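GH3 beta-N-acetylglucosaminidase (Paenibacillaceae, PDB 6K5J) hydrolyses terminal beta-linked N-acetylglucosamine units from its substrates, as a glycoside hydrolase of family 3. Local coordinates at residues Gly87-Glu93 / Val406-Lys410; Lys241-Leu246 / Ile275-Tyr279; Tyr261-Val265 / Arg332-Leu336; Lys386-Val392 / Ala420-Asn425. All coordinates share one frame; numbering follows the deposited sequence.

Overall arrangement
From the N terminus, the chain first reaches G87-E93, in the TIM-barrel family region, and contact 1 stays open until V406-K410, closing a loop of more than 300 residues that ties the barrel region to the later alpha/beta part. Nested inside it are contacts 2 and 3, which cross: 241-246 comes first, then 261-265, then 275-279 closes contact 2 and 332-336 closes contact 3. Both join elements within the barrel domain. Contact 4 opens at 386-392, before contact 1 is complete, and closes at 420-425, so those two cross as well; it pairs strands 390-396 and 424-430 of the later sheet. Contacts 2 and 4, with centres about 52 Å apart, lie on opposite sides of the chain's centre.

Contact 1 (Gly87-Glu93 / Val406-Lys410); sequences GMVTRLE and VLPRK
R409 reaches across to the 87-93 loop with its guanidinium, and NH2 gives a hydrogen bond of 3.3 Å to G87 O. G87 O lies close to the guanidinium plane, but the donor comes to it from above the carbonyl plane, 41° out. At the same guanidinium edge M88 SD is 3.8 Å from R409 NH2; M88's CB leaves away from the other segment, but bends at chi2 and chi3 bring the sulfur back. A water completes the junction: it accepts from R409 NH1 at 2.9 Å and donates to G87 O and to T90 OG1, the latter at 2.8 Å. L407 touches both R409 and E93. Its CG sits over the centre of the R409 guanidinium, 4.1 Å above the plane, while CD2 approaches T90 OG1 at 4.0 Å. CD1 comes tightly to E93 OE2, at a modelled 3.1 Å whose exact length is doubtful. The two side chains come from opposite directions; chi1 of -177° at L407 swings CG away from its own N and sends the methyls to the carboxylate. Second-shell bonds fix these groups: T90 OG1 donates to E93 OE1, at a very short and doubtful length, R50 forms a salt bridge with that oxygen, and N505 OD1 receives R409 NE. The contact joins the loop between strand 79-81 and helix 102-108, in the barrel region, to that between strand 390-396 and helix 413-419.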
# COMPACT_ATOMS: atom_id res chain seq x y z
N GLY A 87 5.90 2.06 -4.27
CA GLY A 87 6.32 0.76 -4.78
C GLY A 87 5.23 -0.09 -5.44
O GLY A 87 4.78 0.22 -6.54
N MET A 88 4.79 -1.16 -4.78
CA MET A 88 3.84 -2.07 -5.42
C MET A 88 2.38 -1.73 -5.13
O MET A 88 1.49 -2.43 -5.62
CB MET A 88 4.14 -3.53 -5.02
CG MET A 88 5.51 -4.04 -5.51
SD MET A 88 5.75 -3.84 -7.31
CE MET A 88 4.64 -5.08 -7.92
N VAL A 89 2.08 -0.69 -4.36
CA VAL A 89 0.70 -0.27 -4.12
C VAL A 89 0.64 1.22 -4.44
O VAL A 89 0.92 2.07 -3.59
CB VAL A 89 0.21 -0.57 -2.70
CG1 VAL A 89 -1.18 0.01 -2.48
CG2 VAL A 89 0.15 -2.06 -2.46
N THR A 90 0.30 1.54 -5.68
CA THR A 90 -0.02 2.90 -6.08
C THR A 90 -1.28 2.86 -6.93
O THR A 90 -1.61 1.83 -7.53
CB THR A 90 1.13 3.57 -6.88
OG1 THR A 90 1.39 2.79 -8.06
CG2 THR A 90 2.42 3.68 -6.05
N ARG A 91 -2.00 3.98 -6.96
CA ARG A 91 -3.20 4.10 -7.79
C ARG A 91 -2.99 4.99 -9.00
O ARG A 91 -3.80 4.94 -9.93
CB ARG A 91 -4.37 4.66 -6.98
CG ARG A 91 -4.64 3.91 -5.72
CD ARG A 91 -5.07 2.49 -6.02
NE ARG A 91 -5.59 1.89 -4.80
CZ ARG A 91 -5.49 0.61 -4.50
NH1 ARG A 91 -4.90 -0.26 -5.33
NH2 ARG A 91 -5.99 0.19 -3.36
N LEU A 92 -1.94 5.80 -8.99
CA LEU A 92 -1.60 6.69 -10.10
C LEU A 92 -0.09 6.63 -10.31
O LEU A 92 0.67 6.88 -9.37
CB LEU A 92 -2.05 8.13 -9.82
CG LEU A 92 -1.63 9.14 -10.90
CD1 LEU A 92 -2.31 8.83 -12.23
CD2 LEU A 92 -1.96 10.55 -10.43
N GLU A 93 0.33 6.31 -11.53
CA GLU A 93 1.71 6.45 -11.94
C GLU A 93 1.90 7.39 -13.12
O GLU A 93 3.02 7.88 -13.32
CB GLU A 93 2.32 5.08 -12.29
CG GLU A 93 2.10 4.01 -11.22
CD GLU A 93 0.70 3.43 -11.24
OE1 GLU A 93 0.12 3.21 -10.16
OE2 GLU A 93 0.15 3.21 -12.34
N VAL A 406 -3.11 -5.22 -11.95
CA VAL A 406 -2.63 -5.16 -13.33
C VAL A 406 -2.04 -3.78 -13.55
O VAL A 406 -2.76 -2.78 -13.65
CB VAL A 406 -3.75 -5.45 -14.34
CG1 VAL A 406 -3.21 -5.35 -15.75
CG2 VAL A 406 -4.36 -6.83 -14.08
N LEU A 407 -0.71 -3.72 -13.62
CA LEU A 407 0.03 -2.46 -13.56
C LEU A 407 1.22 -2.61 -14.50
O LEU A 407 2.32 -3.00 -14.08
CB LEU A 407 0.47 -2.15 -12.13
CG LEU A 407 1.20 -0.84 -11.83
CD1 LEU A 407 0.69 0.23 -12.76
CD2 LEU A 407 1.00 -0.45 -10.37
N PRO A 408 1.04 -2.31 -15.79
CA PRO A 408 2.12 -2.53 -16.75
C PRO A 408 3.30 -1.61 -16.47
O PRO A 408 3.13 -0.46 -16.05
CB PRO A 408 1.47 -2.22 -18.10
CG PRO A 408 0.39 -1.23 -17.77
CD PRO A 408 -0.11 -1.61 -16.39
N ARG A 409 4.50 -2.14 -16.69
CA ARG A 409 5.74 -1.41 -16.48
C ARG A 409 6.50 -1.35 -17.80
O ARG A 409 6.82 -2.39 -18.37
CB ARG A 409 6.60 -2.08 -15.40
CG ARG A 409 5.88 -2.29 -14.07
CD ARG A 409 5.78 -1.01 -13.24
NE ARG A 409 5.57 -1.32 -11.82
CZ ARG A 409 5.20 -0.45 -10.89
NH1 ARG A 409 4.98 0.83 -11.19
NH2 ARG A 409 5.05 -0.87 -9.64
N LYS A 410 6.79 -0.14 -18.26
CA LYS A 410 7.61 0.02 -19.46
C LYS A 410 9.10 -0.12 -19.16
O LYS A 410 9.85 -0.71 -19.95
CB LYS A 410 7.33 1.38 -20.11
CG LYS A 410 8.07 1.59 -21.43
CD LYS A 410 8.15 3.06 -21.78
CE LYS A 410 9.54 3.63 -21.51
NZ LYS A 410 10.42 3.48 -22.70
O HOH W 1 4.00 2.02 -8.72

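Contact 2 (Lys241-Leu246 / Ile275-Tyr279); sequences KLPATL and ISKFY
T245 touches I275 through its CB, 4.4 Å from I275 CD1, while its OG1 is gripped by two partners beyond the contact, T229 OG1 and H231 ND1. These bonds hold T245 in the short 3-10 turn between P243 and L246, which carry most of the packing on I275. I275 CD1 is the meeting point: it lies 3.8 Å from P243 CG and comes tip to tip with L246 CD1 at the same distance. The isoleucine's CG1 stands anti to its carbonyl carbon (chi1 -56°), and a second bend at chi2 turns CD1 toward the proline. L246 CD1 also lies over one face of the Y279 ring as a CH-pi contact, 3.8 Å from the centroid and 19° off the normal. P243 CD comes obliquely to the ring, 3.5 Å from Y279 CZ, and L242 CD2 crosses at 4.0 Å from Y279 CE1. The hydroxyl donates to K241 O at the ring edge, although the modelled 2.4 Å is so short that its exact length is doubtful. A serine in place of Y279 would probably leave K241 O without its donor and L246 CD1 without a ring to lie on. The contact packs two loops of the TIM-barrel domain, those after strands 226-229 and 264-266, against each other: the first lies on helix 273-276 through I275 and on the loop that follows through Y279, while Q287 and A288 of helix 281-291 also meet L246.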
# COMPACT_ATOMS: atom_id res chain seq x y z
N LYS A 241 -15.59 -12.71 19.41
CA LYS A 241 -15.25 -12.88 17.99
C LYS A 241 -15.59 -11.59 17.24
O LYS A 241 -16.51 -11.51 16.42
CB LYS A 241 -15.97 -14.08 17.41
CG LYS A 241 -15.28 -14.67 16.18
CD LYS A 241 -16.16 -15.68 15.46
CE LYS A 241 -15.39 -16.98 15.22
NZ LYS A 241 -16.31 -18.12 14.89
N LEU A 242 -14.81 -10.55 17.55
CA LEU A 242 -14.94 -9.24 16.90
C LEU A 242 -13.56 -8.85 16.38
O LEU A 242 -12.59 -8.81 17.16
CB LEU A 242 -15.45 -8.18 17.88
CG LEU A 242 -16.87 -8.33 18.43
CD1 LEU A 242 -17.09 -7.36 19.59
CD2 LEU A 242 -17.88 -8.10 17.32
N PRO A 243 -13.42 -8.54 15.09
CA PRO A 243 -12.14 -8.01 14.62
C PRO A 243 -11.86 -6.66 15.26
O PRO A 243 -12.75 -6.00 15.80
CB PRO A 243 -12.34 -7.89 13.10
CG PRO A 243 -13.81 -7.73 12.93
CD PRO A 243 -14.46 -8.50 14.05
N ALA A 244 -10.59 -6.24 15.20
CA ALA A 244 -10.19 -4.98 15.82
C ALA A 244 -11.09 -3.83 15.39
O ALA A 244 -11.43 -2.97 16.20
CB ALA A 244 -8.73 -4.67 15.49
N THR A 245 -11.48 -3.81 14.11
CA THR A 245 -12.36 -2.77 13.59
C THR A 245 -13.65 -2.63 14.38
O THR A 245 -14.20 -1.53 14.49
CB THR A 245 -12.69 -3.07 12.12
OG1 THR A 245 -11.47 -3.14 11.38
CG2 THR A 245 -13.59 -1.99 11.52
N LEU A 246 -14.17 -3.74 14.91
CA LEU A 246 -15.45 -3.76 15.61
C LEU A 246 -15.31 -3.98 17.12
O LEU A 246 -16.31 -4.27 17.78
CB LEU A 246 -16.36 -4.84 15.01
CG LEU A 246 -16.52 -4.77 13.49
CD1 LEU A 246 -17.53 -5.80 12.98
CD2 LEU A 246 -16.92 -3.37 13.03
N ILE A 275 -15.59 -8.15 7.18
CA ILE A 275 -16.73 -7.43 7.73
C ILE A 275 -18.02 -7.78 7.00
O ILE A 275 -19.02 -8.14 7.62
CB ILE A 275 -16.49 -5.90 7.69
CG1 ILE A 275 -15.20 -5.52 8.44
CG2 ILE A 275 -17.68 -5.18 8.31
CD1 ILE A 275 -15.21 -5.87 9.92
N SER A 276 -18.03 -7.64 5.66
CA SER A 276 -19.29 -7.71 4.93
C SER A 276 -19.91 -9.09 4.98
O SER A 276 -21.14 -9.21 4.98
CB SER A 276 -19.10 -7.29 3.47
OG SER A 276 -18.10 -8.09 2.85
N LYS A 277 -19.10 -10.14 5.04
CA LYS A 277 -19.63 -11.50 5.04
C LYS A 277 -19.99 -11.99 6.43
O LYS A 277 -20.91 -12.80 6.58
CB LYS A 277 -18.63 -12.47 4.40
CG LYS A 277 -19.13 -13.90 4.27
CD LYS A 277 -18.01 -14.92 4.42
CE LYS A 277 -17.81 -15.72 3.14
NZ LYS A 277 -16.73 -16.74 3.27
N PHE A 278 -19.29 -11.52 7.46
CA PHE A 278 -19.55 -11.99 8.82
C PHE A 278 -20.42 -11.04 9.63
O PHE A 278 -21.06 -11.48 10.58
CB PHE A 278 -18.23 -12.21 9.57
CG PHE A 278 -17.34 -13.26 8.95
CD1 PHE A 278 -16.43 -12.92 7.96
CD2 PHE A 278 -17.40 -14.58 9.38
CE1 PHE A 278 -15.60 -13.89 7.39
CE2 PHE A 278 -16.58 -15.54 8.82
CZ PHE A 278 -15.68 -15.20 7.82
N TYR A 279 -20.47 -9.75 9.27
CA TYR A 279 -21.18 -8.79 10.11
C TYR A 279 -22.15 -7.90 9.34
O TYR A 279 -23.14 -7.45 9.92
CB TYR A 279 -20.17 -7.92 10.88
CG TYR A 279 -19.22 -8.72 11.74
CD1 TYR A 279 -19.53 -9.05 13.05
CD2 TYR A 279 -18.00 -9.15 11.22
CE1 TYR A 279 -18.65 -9.80 13.83
CE2 TYR A 279 -17.11 -9.89 11.98
CZ TYR A 279 -17.44 -10.22 13.29
OH TYR A 279 -16.56 -10.96 14.04

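Contact 3 (Tyr261-Val265 / Arg332-Leu336); sequences YDGVV and RLLAL
R332 and D262 cross at about a right angle, with carboxylate and guanidinium planes 81° apart; R332 grips side-on, with NE and NH2 both on D262 OD1. R332 NE stands at 2.9 Å from that oxygen, arriving 51° above the carboxylate plane, and R332 NH2 at 3.0 Å, nearly along the C-O bond direction. From the arginine's side the oxygen lies almost in the guanidinium plane. The chain is fully extended from CG to NE (chi2 -180°), which carries this edge from the helix to the turn. R332 NE also makes a weak bond to D262 O at 3.2 Å. The remaining nitrogen, NH1, salt-bridges D294, whose other oxygen takes the backbone N of V265. Beside the charged pair, both methyls of V264 touch L333 CD2, CG1 at 3.8 Å, and V264 CG2 also reaches L336 CD2 at 3.9 Å and lies 3.6 Å from R332 O. V264 and L333 cross at about a right angle. This is a helix packed on a strand of the TIM-barrel domain: helix 323-339 lies against strand 264-266, which pairs with strand 226-229 in the parallel sheet, while helix 249-258 meets V265.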
# COMPACT_ATOMS: atom_id res chain seq x y z
N TYR A 261 -4.59 7.71 22.12
CA TYR A 261 -4.77 8.31 20.81
C TYR A 261 -6.12 9.00 20.72
O TYR A 261 -7.16 8.35 20.84
CB TYR A 261 -4.64 7.25 19.72
CG TYR A 261 -4.62 7.88 18.35
CD1 TYR A 261 -3.63 8.79 18.01
CD2 TYR A 261 -5.63 7.61 17.42
CE1 TYR A 261 -3.60 9.38 16.75
CE2 TYR A 261 -5.61 8.20 16.16
CZ TYR A 261 -4.60 9.08 15.83
OH TYR A 261 -4.58 9.67 14.59
N ASP A 262 -6.11 10.31 20.48
CA ASP A 262 -7.34 11.08 20.33
C ASP A 262 -7.51 11.60 18.90
O ASP A 262 -8.35 12.47 18.66
CB ASP A 262 -7.39 12.24 21.34
CG ASP A 262 -8.78 12.88 21.45
OD1 ASP A 262 -9.80 12.15 21.40
OD2 ASP A 262 -8.85 14.12 21.59
N GLY A 263 -6.75 11.07 17.95
CA GLY A 263 -6.89 11.46 16.56
C GLY A 263 -7.97 10.67 15.85
O GLY A 263 -8.79 9.97 16.46
N VAL A 264 -7.95 10.76 14.53
CA VAL A 264 -8.98 10.16 13.70
C VAL A 264 -8.69 8.67 13.54
O VAL A 264 -7.59 8.28 13.16
CB VAL A 264 -9.06 10.86 12.33
CG1 VAL A 264 -9.92 10.05 11.36
CG2 VAL A 264 -9.57 12.30 12.49
N VAL A 265 -9.70 7.84 13.80
CA VAL A 265 -9.58 6.40 13.61
C VAL A 265 -10.47 6.01 12.44
O VAL A 265 -11.68 6.29 12.46
CB VAL A 265 -9.92 5.63 14.89
CG1 VAL A 265 -10.01 4.14 14.60
CG2 VAL A 265 -8.84 5.90 15.93
N ARG A 332 -13.09 15.35 16.08
CA ARG A 332 -11.78 14.90 15.61
C ARG A 332 -11.63 15.10 14.11
O ARG A 332 -10.57 15.52 13.64
CB ARG A 332 -11.57 13.44 15.98
CG ARG A 332 -11.63 13.14 17.46
CD ARG A 332 -11.39 11.65 17.67
NE ARG A 332 -11.32 11.25 19.07
CZ ARG A 332 -12.16 10.40 19.67
NH1 ARG A 332 -13.16 9.84 18.99
NH2 ARG A 332 -11.98 10.09 20.95
N LEU A 333 -12.69 14.83 13.34
CA LEU A 333 -12.62 15.00 11.89
C LEU A 333 -12.51 16.48 11.50
O LEU A 333 -11.71 16.84 10.63
CB LEU A 333 -13.82 14.34 11.22
CG LEU A 333 -13.78 12.82 11.35
CD1 LEU A 333 -15.19 12.21 11.27
CD2 LEU A 333 -12.84 12.22 10.30
N LEU A 334 -13.29 17.34 12.15
CA LEU A 334 -13.19 18.77 11.84
C LEU A 334 -11.82 19.33 12.22
O LEU A 334 -11.29 20.21 11.53
CB LEU A 334 -14.32 19.52 12.55
CG LEU A 334 -15.74 19.22 12.09
CD1 LEU A 334 -16.76 20.10 12.80
CD2 LEU A 334 -15.89 19.38 10.59
N ALA A 335 -11.22 18.83 13.32
CA ALA A 335 -9.90 19.31 13.72
C ALA A 335 -8.84 18.92 12.70
O ALA A 335 -7.97 19.73 12.35
CB ALA A 335 -9.53 18.77 15.10
N LEU A 336 -8.90 17.68 12.20
CA LEU A 336 -7.98 17.27 11.14
C LEU A 336 -8.17 18.12 9.89
O LEU A 336 -7.19 18.57 9.28
CB LEU A 336 -8.21 15.78 10.83
CG LEU A 336 -7.35 15.24 9.68
CD1 LEU A 336 -5.88 15.46 9.97
CD2 LEU A 336 -7.64 13.76 9.43

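Contact 4 (Lys386-Val392 / Ala420-Asn425); sequences KTKPVLV and AGYDVN
Strands 390-396 and 424-430 run parallel, V390 beside V424 and L391 beside N425, and backbone bonds stitch them: D423 O takes V390 N at 2.9 Å, V390 O takes N425 N at 2.8 Å, and N425 O takes V392 N. Before the strands, K386 stretches across Y422 with CG over the ring centre, a CH-pi contact at 3.6 Å from the centroid and 11° off the normal. Its CG stands anti to the backbone N (chi1 -164°) and the chain stays extended, so NZ passes beyond the ring and hydrogen-bonds to A420 O at 3.1 Å, in the carbonyl plane. V390 CG2 comes to the ring's edge, 4.3 Å from Y422 CD2. With an alanine in place of Y422, the K386 chain would probably be held mainly by the bond from its NZ, and V390 CG2 would lose the ring edge. Further along, V392 CG2 meets V424 CG1 at 3.9 Å, and L417 of helix 413-419 covers both valines. A water links K386 O and K388 O to D423 N. Helix 413-419 ends in a Schellman motif at G421; strand, helix and strand form a beta-alpha-beta crossover at the edge of the mixed six-stranded sheet, where 424-430 is an outermost strand.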
# COMPACT_ATOMS: atom_id res chain seq x y z
N LYS A 386 28.76 -8.99 -21.17
CA LYS A 386 28.17 -8.11 -22.17
C LYS A 386 28.38 -8.61 -23.60
O LYS A 386 27.65 -8.20 -24.50
CB LYS A 386 28.74 -6.70 -22.03
CG LYS A 386 27.93 -5.62 -22.73
CD LYS A 386 28.47 -4.25 -22.37
CE LYS A 386 27.80 -3.17 -23.18
NZ LYS A 386 28.30 -1.82 -22.79
N THR A 387 29.36 -9.48 -23.82
CA THR A 387 29.63 -10.02 -25.15
C THR A 387 28.70 -11.17 -25.52
O THR A 387 28.78 -11.67 -26.65
CB THR A 387 31.09 -10.49 -25.24
OG1 THR A 387 31.28 -11.66 -24.43
CG2 THR A 387 32.01 -9.40 -24.75
N LYS A 388 27.81 -11.58 -24.61
CA LYS A 388 26.90 -12.66 -24.89
C LYS A 388 25.46 -12.18 -24.75
O LYS A 388 25.18 -11.25 -23.99
CB LYS A 388 27.14 -13.84 -23.94
CG LYS A 388 28.49 -14.52 -24.10
CD LYS A 388 28.71 -15.53 -22.99
CE LYS A 388 29.53 -16.72 -23.46
NZ LYS A 388 30.89 -16.32 -23.92
N PRO A 389 24.52 -12.80 -25.47
CA PRO A 389 23.11 -12.42 -25.32
C PRO A 389 22.60 -12.73 -23.92
O PRO A 389 23.16 -13.56 -23.20
CB PRO A 389 22.38 -13.28 -26.36
CG PRO A 389 23.47 -13.88 -27.22
CD PRO A 389 24.68 -13.96 -26.36
N VAL A 390 21.52 -12.06 -23.55
CA VAL A 390 20.89 -12.24 -22.25
C VAL A 390 19.40 -12.49 -22.48
O VAL A 390 18.73 -11.70 -23.16
CB VAL A 390 21.09 -11.00 -21.35
CG1 VAL A 390 20.55 -11.27 -19.94
CG2 VAL A 390 22.56 -10.59 -21.31
N LEU A 391 18.90 -13.58 -21.93
CA LEU A 391 17.47 -13.84 -21.93
C LEU A 391 16.90 -13.34 -20.60
O LEU A 391 17.28 -13.83 -19.54
CB LEU A 391 17.19 -15.33 -22.10
CG LEU A 391 15.70 -15.69 -21.97
CD1 LEU A 391 14.87 -15.07 -23.11
CD2 LEU A 391 15.52 -17.19 -21.92
N VAL A 392 16.01 -12.36 -20.67
CA VAL A 392 15.31 -11.86 -19.49
C VAL A 392 13.88 -12.37 -19.53
O VAL A 392 13.16 -12.16 -20.52
CB VAL A 392 15.34 -10.33 -19.40
CG1 VAL A 392 14.53 -9.85 -18.18
CG2 VAL A 392 16.79 -9.83 -19.34
N ALA A 420 21.96 -0.07 -21.40
CA ALA A 420 23.38 -0.19 -21.09
C ALA A 420 24.17 -0.82 -22.23
O ALA A 420 25.38 -1.00 -22.09
CB ALA A 420 23.57 -1.00 -19.81
N GLY A 421 23.52 -1.19 -23.33
CA GLY A 421 24.20 -1.78 -24.46
C GLY A 421 24.22 -3.29 -24.49
O GLY A 421 24.97 -3.86 -25.29
N TYR A 422 23.43 -3.96 -23.65
CA TYR A 422 23.39 -5.41 -23.67
C TYR A 422 22.42 -5.90 -24.75
O TYR A 422 21.46 -5.22 -25.13
CB TYR A 422 22.99 -5.94 -22.28
CG TYR A 422 24.14 -5.84 -21.30
CD1 TYR A 422 24.58 -4.60 -20.85
CD2 TYR A 422 24.80 -6.97 -20.86
CE1 TYR A 422 25.66 -4.49 -19.98
CE2 TYR A 422 25.87 -6.87 -19.97
CZ TYR A 422 26.29 -5.63 -19.54
OH TYR A 422 27.36 -5.53 -18.68
N ASP A 423 22.73 -7.09 -25.27
CA ASP A 423 21.95 -7.75 -26.31
C ASP A 423 20.91 -8.61 -25.61
O ASP A 423 21.21 -9.72 -25.16
CB ASP A 423 22.87 -8.57 -27.21
CG ASP A 423 22.13 -9.39 -28.26
OD1 ASP A 423 20.94 -9.15 -28.50
OD2 ASP A 423 22.78 -10.29 -28.83
N VAL A 424 19.69 -8.10 -25.51
CA VAL A 424 18.68 -8.64 -24.61
C VAL A 424 17.52 -9.20 -25.42
O VAL A 424 16.99 -8.52 -26.30
CB VAL A 424 18.19 -7.57 -23.61
CG1 VAL A 424 17.02 -8.08 -22.79
CG2 VAL A 424 19.35 -7.12 -22.70
N ASN A 425 17.12 -10.42 -25.10
CA ASN A 425 15.83 -10.96 -25.52
C ASN A 425 14.95 -10.98 -24.27
O ASN A 425 15.11 -11.85 -23.41
CB ASN A 425 16.01 -12.36 -26.10
CG ASN A 425 14.73 -12.94 -26.67
OD1 ASN A 425 13.63 -12.48 -26.34
ND2 ASN A 425 14.86 -13.93 -27.54
O HOH W 2 24.93 -8.57 -23.96